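Local coordinates for protein PTS system, cellobiose-specific IIA component (Bacillus anthracis, PDB 3K1S) that probably serves as the IIA phosphocarrier of a cellobiose phosphotransferase system, passing phosphate on for sugar uptake, and assembles as a trimer of three-helix subunits, at residues Glu28-Ala33 with Glu93-Phe98; Asn21-Ala26 with Ile89-Leu94. All coordinates share one frame; numbering follows the deposited sequence. Where two conformers were deposited one is given.

Contact 1: residues Glu28-Ala33 with Glu93-Phe98; sequences EALQFA and ELAAEF. With NA (sodium ion), chain N.
L30 of helix 10-34 reaches across to F98 of helix 76-108, and this pair is the tight part of the contact. The CD1 methyl of L30 stands 3.7 Å from CD2 of the F98 ring, approaching it obliquely, while CG of L30 is 4.0 Å from CB of F98. The leucine's chi1 of -166° sets CG opposite the backbone N and carries CD1 to the ring. Packing is looser at A95, whose CB lies 4.4 Å from CD1 of L30, even though the backbones are nearest here, with 5.7 Å between the CA atoms of L30 and A95. Beside this pair, A29 and A33 turn to I99, and A29 also meets A44 and M45 of helix 38-67. On the outer flank of helix 10-34, E28 and Q31 are exposed. On helix 76-108, E97 holds a sodium ion through its backbone O and OE1, each at 2.7 Å; Y102 OH of the second subunit is another ligand. F98 meets F98 of both other subunits. Within the chain the contact is wholly apolar, which implies that hydrophobic burial joins the helices while E97 puts its polar bonds into the trimer interface.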
loop_
_atom_site.group_PDB
_atom_site.type_symbol
_atom_site.label_atom_id
_atom_site.label_comp_id
_atom_site.label_asym_id
_atom_site.label_seq_id
_atom_site.Cartn_x
_atom_site.Cartn_y
_atom_site.Cartn_z
ATOM N N GLU A 28 0.789 6.926 -14.686
ATOM C CA GLU A 28 0.918 7.416 -16.059
ATOM C C GLU A 28 1.589 6.354 -16.930
ATOM O O GLU A 28 1.151 6.094 -18.054
ATOM C CB GLU A 28 1.669 8.755 -16.098
ATOM C CG GLU A 28 0.844 9.922 -15.495
ATOM C CD GLU A 28 1.685 11.054 -14.892
ATOM O OE1 GLU A 28 2.935 11.026 -14.970
ATOM O OE2 GLU A 28 1.080 11.984 -14.324
ATOM N N ALA A 29 2.626 5.723 -16.384
ATOM C CA ALA A 29 3.334 4.630 -17.054
ATOM C C ALA A 29 2.429 3.417 -17.268
ATOM O O ALA A 29 2.439 2.804 -18.343
ATOM C CB ALA A 29 4.575 4.233 -16.265
ATOM N N LEU A 30 1.656 3.074 -16.240
ATOM C CA LEU A 30 0.706 1.975 -16.332
ATOM C C LEU A 30 -0.256 2.254 -17.485
ATOM O O LEU A 30 -0.442 1.405 -18.366
ATOM C CB LEU A 30 -0.042 1.784 -15.006
ATOM C CG LEU A 30 -0.848 0.497 -14.788
ATOM C CD1 LEU A 30 -1.141 0.290 -13.313
ATOM C CD2 LEU A 30 -2.148 0.497 -15.592
ATOM N N GLN A 31 -0.830 3.458 -17.494
ATOM C CA GLN A 31 -1.749 3.871 -18.556
ATOM C C GLN A 31 -1.122 3.843 -19.960
ATOM O O GLN A 31 -1.778 3.430 -20.915
ATOM C CB GLN A 31 -2.350 5.250 -18.258
ATOM C CG GLN A 31 -3.232 5.804 -19.381
ATOM C CD GLN A 31 -4.586 5.103 -19.482
ATOM O OE1 GLN A 31 -5.472 5.315 -18.650
ATOM N NE2 GLN A 31 -4.752 4.274 -20.509
ATOM N N PHE A 32 0.127 4.300 -20.083
ATOM C CA PHE A 32 0.865 4.215 -21.353
ATOM C C PHE A 32 0.972 2.769 -21.844
ATOM O O PHE A 32 0.630 2.468 -22.986
ATOM C CB PHE A 32 2.280 4.806 -21.230
ATOM C CG PHE A 32 2.327 6.313 -21.222
ATOM C CD1 PHE A 32 1.598 7.061 -22.143
ATOM C CD2 PHE A 32 3.129 6.983 -20.305
ATOM C CE1 PHE A 32 1.654 8.451 -22.138
ATOM C CE2 PHE A 32 3.195 8.370 -20.294
ATOM C CZ PHE A 32 2.455 9.107 -21.211
ATOM N N ALA A 33 1.450 1.885 -20.972
ATOM C CA ALA A 33 1.629 0.474 -21.306
ATOM C C ALA A 33 0.317 -0.149 -21.779
ATOM O O ALA A 33 0.296 -0.941 -22.730
ATOM C CB ALA A 33 2.189 -0.286 -20.110
ATOM N N GLU A 93 6.249 -0.455 -7.753
ATOM C CA GLU A 93 6.651 -1.855 -7.814
ATOM C C GLU A 93 5.618 -2.719 -8.535
ATOM O O GLU A 93 5.978 -3.618 -9.293
ATOM C CB GLU A 93 6.926 -2.403 -6.407
ATOM C CG GLU A 93 7.522 -3.806 -6.395
ATOM C CD GLU A 93 8.081 -4.224 -5.043
ATOM O OE1 GLU A 93 7.662 -3.661 -4.007
ATOM O OE2 GLU A 93 8.942 -5.132 -5.020
ATOM N N LEU A 94 4.340 -2.457 -8.296
ATOM C CA LEU A 94 3.292 -3.249 -8.938
ATOM C C LEU A 94 2.993 -2.791 -10.365
ATOM O O LEU A 94 2.679 -3.612 -11.233
ATOM C CB LEU A 94 2.030 -3.283 -8.079
ATOM C CG LEU A 94 2.227 -3.988 -6.729
ATOM C CD1 LEU A 94 0.979 -3.866 -5.871
ATOM C CD2 LEU A 94 2.625 -5.461 -6.911
ATOM N N ALA A 95 3.111 -1.488 -10.604
ATOM C CA ALA A 95 2.916 -0.932 -11.935
ATOM C C ALA A 95 3.939 -1.515 -12.915
ATOM O O ALA A 95 3.619 -1.769 -14.076
ATOM C CB ALA A 95 2.996 0.584 -11.897
ATOM N N ALA A 96 5.167 -1.714 -12.438
ATOM C CA ALA A 96 6.191 -2.452 -13.178
ATOM C C ALA A 96 5.665 -3.809 -13.635
ATOM O O ALA A 96 5.944 -4.255 -14.755
ATOM C CB ALA A 96 7.438 -2.638 -12.319
ATOM N N GLU A 97 4.901 -4.452 -12.757
ATOM C CA GLU A 97 4.353 -5.776 -13.014
ATOM C C GLU A 97 3.154 -5.746 -13.955
ATOM O O GLU A 97 2.978 -6.658 -14.761
ATOM C CB GLU A 97 4.014 -6.487 -11.700
ATOM C CG GLU A 97 5.240 -6.823 -10.850
ATOM C CD GLU A 97 6.327 -7.567 -11.623
ATOM O OE1 GLU A 97 5.993 -8.382 -12.514
ATOM O OE2 GLU A 97 7.523 -7.335 -11.333
ATOM N N PHE A 98 2.341 -4.699 -13.872
ATOM C CA PHE A 98 1.295 -4.493 -14.877
ATOM C C PHE A 98 1.898 -4.264 -16.258
ATOM O O PHE A 98 1.418 -4.814 -17.255
ATOM C CB PHE A 98 0.385 -3.324 -14.508
ATOM C CG PHE A 98 -0.639 -3.665 -13.476
ATOM C CD1 PHE A 98 -1.744 -4.441 -13.808
ATOM C CD2 PHE A 98 -0.503 -3.217 -12.168
ATOM C CE1 PHE A 98 -2.695 -4.767 -12.850
ATOM C CE2 PHE A 98 -1.452 -3.539 -11.206
ATOM C CZ PHE A 98 -2.548 -4.311 -11.547
HETATM NA NA NA N . 4.186 -9.070 -14.368
#

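Contact 2: residues Asn21-Ala26 with Ile89-Leu94; sequences NARSFA and ITVKEL
The flat guanidinium of R23 lies beyond V91, which is touched by the arginine's aliphatic stem: CG of R23 sits 4.2 Å from CG1 of V91, the two side chains crossing at a slant. Neither face of the guanidinium takes a partner from 89-94; NE of R23 is still 5.1 Å from CG1 of V91. The stem runs extended from CG to NE and carries the charged group past the valine and out of this contact; in the conformer described, NH2 of R23 forms its salt bridge with E93 OE2 of the third subunit. Because CG1 of V91 is anti to the backbone N (chi1 176°), this one methyl serves both neighbours, lying also 4.1 Å from CB of A26. Helices 10-34 and 76-108 are the first and third of an up-down-up three-helix bundle and run the same way; segments 21-26 and 89-94 lie at 17°, their axes approaching to 8.7 Å. A26 presses its methyl against the backbone of K92, CB to CA 3.8 Å. The lysine chain then leads away to K49 and I52 of helix 38-67. T90 OG1 is hydrogen-bonded to N87 OD1 and accepts from R23 NH2, both of the second subunit.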
loop_
_atom_site.group_PDB
_atom_site.type_symbol
_atom_site.label_atom_id
_atom_site.label_comp_id
_atom_site.label_asym_id
_atom_site.label_seq_id
_atom_site.Cartn_x
_atom_site.Cartn_y
_atom_site.Cartn_z
ATOM N N ASN A 21 4.025 12.690 -6.789
ATOM C CA ASN A 21 4.557 12.704 -8.151
ATOM C C ASN A 21 5.113 11.341 -8.580
ATOM O O ASN A 21 4.974 10.946 -9.739
ATOM C CB ASN A 21 5.608 13.803 -8.314
ATOM C CG ASN A 21 5.011 15.207 -8.251
ATOM O OD1 ASN A 21 3.802 15.391 -8.405
ATOM N ND2 ASN A 21 5.864 16.202 -8.038
ATOM N N ALA A 22 5.721 10.617 -7.641
ATOM C CA ALA A 22 6.161 9.243 -7.903
ATOM C C ALA A 22 4.970 8.360 -8.269
ATOM O O ALA A 22 4.990 7.690 -9.300
ATOM C CB ALA A 22 6.911 8.669 -6.710
ATOM N N ARG A 23 3.913 8.393 -7.459
ATOM C CA ARG A 23 2.744 7.613 -7.724
ATOM C C ARG A 23 2.115 8.015 -9.061
ATOM O O ARG A 23 1.768 7.177 -9.843
ATOM C CB ARG A 23 1.737 7.786 -6.594
ATOM C CG ARG A 23 0.545 6.925 -6.708
ATOM C CD ARG A 23 -0.643 7.452 -5.937
ATOM N NE ARG A 23 -1.863 6.932 -6.527
ATOM C CZ ARG A 23 -2.593 7.572 -7.434
ATOM N NH1 ARG A 23 -2.251 8.786 -7.829
ATOM N NH2 ARG A 23 -3.669 7.002 -7.944
ATOM N N SER A 24 2.032 9.301 -9.314
ATOM C CA SER A 24 1.516 9.810 -10.585
ATOM C C SER A 24 2.306 9.308 -11.797
ATOM O O SER A 24 1.714 8.932 -12.817
ATOM C CB SER A 24 1.472 11.339 -10.570
ATOM O OG SER A 24 0.525 11.794 -9.615
ATOM N N PHE A 25 3.633 9.292 -11.693
ATOM C CA PHE A 25 4.466 8.795 -12.797
ATOM C C PHE A 25 4.204 7.320 -13.040
ATOM O O PHE A 25 4.058 6.885 -14.185
ATOM C CB PHE A 25 5.963 9.043 -12.548
ATOM C CG PHE A 25 6.419 10.456 -12.849
ATOM C CD1 PHE A 25 6.091 11.072 -14.053
ATOM C CD2 PHE A 25 7.208 11.155 -11.933
ATOM C CE1 PHE A 25 6.524 12.364 -14.342
ATOM C CE2 PHE A 25 7.650 12.445 -12.206
ATOM C CZ PHE A 25 7.307 13.055 -13.418
ATOM N N ALA A 26 4.125 6.551 -11.959
ATOM C CA ALA A 26 3.864 5.119 -12.059
ATOM C C ALA A 26 2.520 4.827 -12.729
ATOM O O ALA A 26 2.440 3.966 -13.601
ATOM C CB ALA A 26 3.954 4.455 -10.684
ATOM N N ILE A 89 6.031 3.692 -3.375
ATOM C CA ILE A 89 6.948 2.575 -3.571
ATOM C C ILE A 89 6.172 1.315 -3.989
ATOM O O ILE A 89 6.574 0.604 -4.911
ATOM C CB ILE A 89 7.807 2.333 -2.290
ATOM C CG1 ILE A 89 8.789 3.493 -2.080
ATOM C CG2 ILE A 89 8.552 1.013 -2.359
ATOM C CD1 ILE A 89 9.397 3.582 -0.667
ATOM N N THR A 90 5.058 1.049 -3.312
ATOM C CA THR A 90 4.237 -0.120 -3.626
ATOM C C THR A 90 3.616 -0.010 -5.015
ATOM O O THR A 90 3.640 -0.972 -5.781
ATOM C CB THR A 90 3.151 -0.361 -2.554
ATOM O OG1 THR A 90 3.787 -0.757 -1.334
ATOM C CG2 THR A 90 2.183 -1.458 -2.988
ATOM N N VAL A 91 3.076 1.163 -5.336
ATOM C CA VAL A 91 2.441 1.393 -6.638
ATOM C C VAL A 91 3.444 1.273 -7.792
ATOM O O VAL A 91 3.149 0.653 -8.807
ATOM C CB VAL A 91 1.690 2.751 -6.677
ATOM C CG1 VAL A 91 1.126 3.028 -8.058
ATOM C CG2 VAL A 91 0.562 2.758 -5.643
ATOM N N LYS A 92 4.625 1.864 -7.631
ATOM C CA LYS A 92 5.675 1.740 -8.631
ATOM C C LYS A 92 6.046 0.272 -8.851
ATOM O O LYS A 92 6.134 -0.191 -9.994
ATOM C CB LYS A 92 6.908 2.552 -8.231
ATOM C CG LYS A 92 8.059 2.462 -9.224
ATOM C CD LYS A 92 9.295 3.168 -8.689
ATOM C CE LYS A 92 10.530 2.802 -9.486
ATOM N NZ LYS A 92 10.945 1.388 -9.260
ATOM N N GLU A 93 6.249 -0.455 -7.753
ATOM C CA GLU A 93 6.651 -1.855 -7.814
ATOM C C GLU A 93 5.618 -2.719 -8.535
ATOM O O GLU A 93 5.978 -3.618 -9.293
ATOM C CB GLU A 93 6.926 -2.403 -6.407
ATOM C CG GLU A 93 7.522 -3.806 -6.395
ATOM C CD GLU A 93 8.081 -4.224 -5.043
ATOM O OE1 GLU A 93 7.662 -3.661 -4.007
ATOM O OE2 GLU A 93 8.942 -5.132 -5.020
ATOM N N LEU A 94 4.340 -2.457 -8.296
ATOM C CA LEU A 94 3.292 -3.249 -8.938
ATOM C C LEU A 94 2.993 -2.791 -10.365
ATOM O O LEU A 94 2.679 -3.612 -11.233
ATOM C CB LEU A 94 2.030 -3.283 -8.079
ATOM C CG LEU A 94 2.227 -3.988 -6.729
ATOM C CD1 LEU A 94 0.979 -3.866 -5.871
ATOM C CD2 LEU A 94 2.625 -5.461 -6.911
#

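Both contacts join helix 10-34 to helix 76-108, about 8 Å apart between centres and sharing E93 and L94; CB of A95 in contact 1 packs 3.8 Å from O of A26 in contact 2. Contact 2 sits near the chain centre and is partly buried: the methyl of A26 lies against the K92 backbone and V91, and long charged chains lead off its margins. Contact 1, about 14 Å from the chain centre, is buried and relies on a leucine and an aromatic ring. Both reach the trimer interface and share the E93 salt bridge to R23 of the second subunit; contact 1 adds the phenylalanine cluster, the sodium ion and E97's bond to K34 of that subunit.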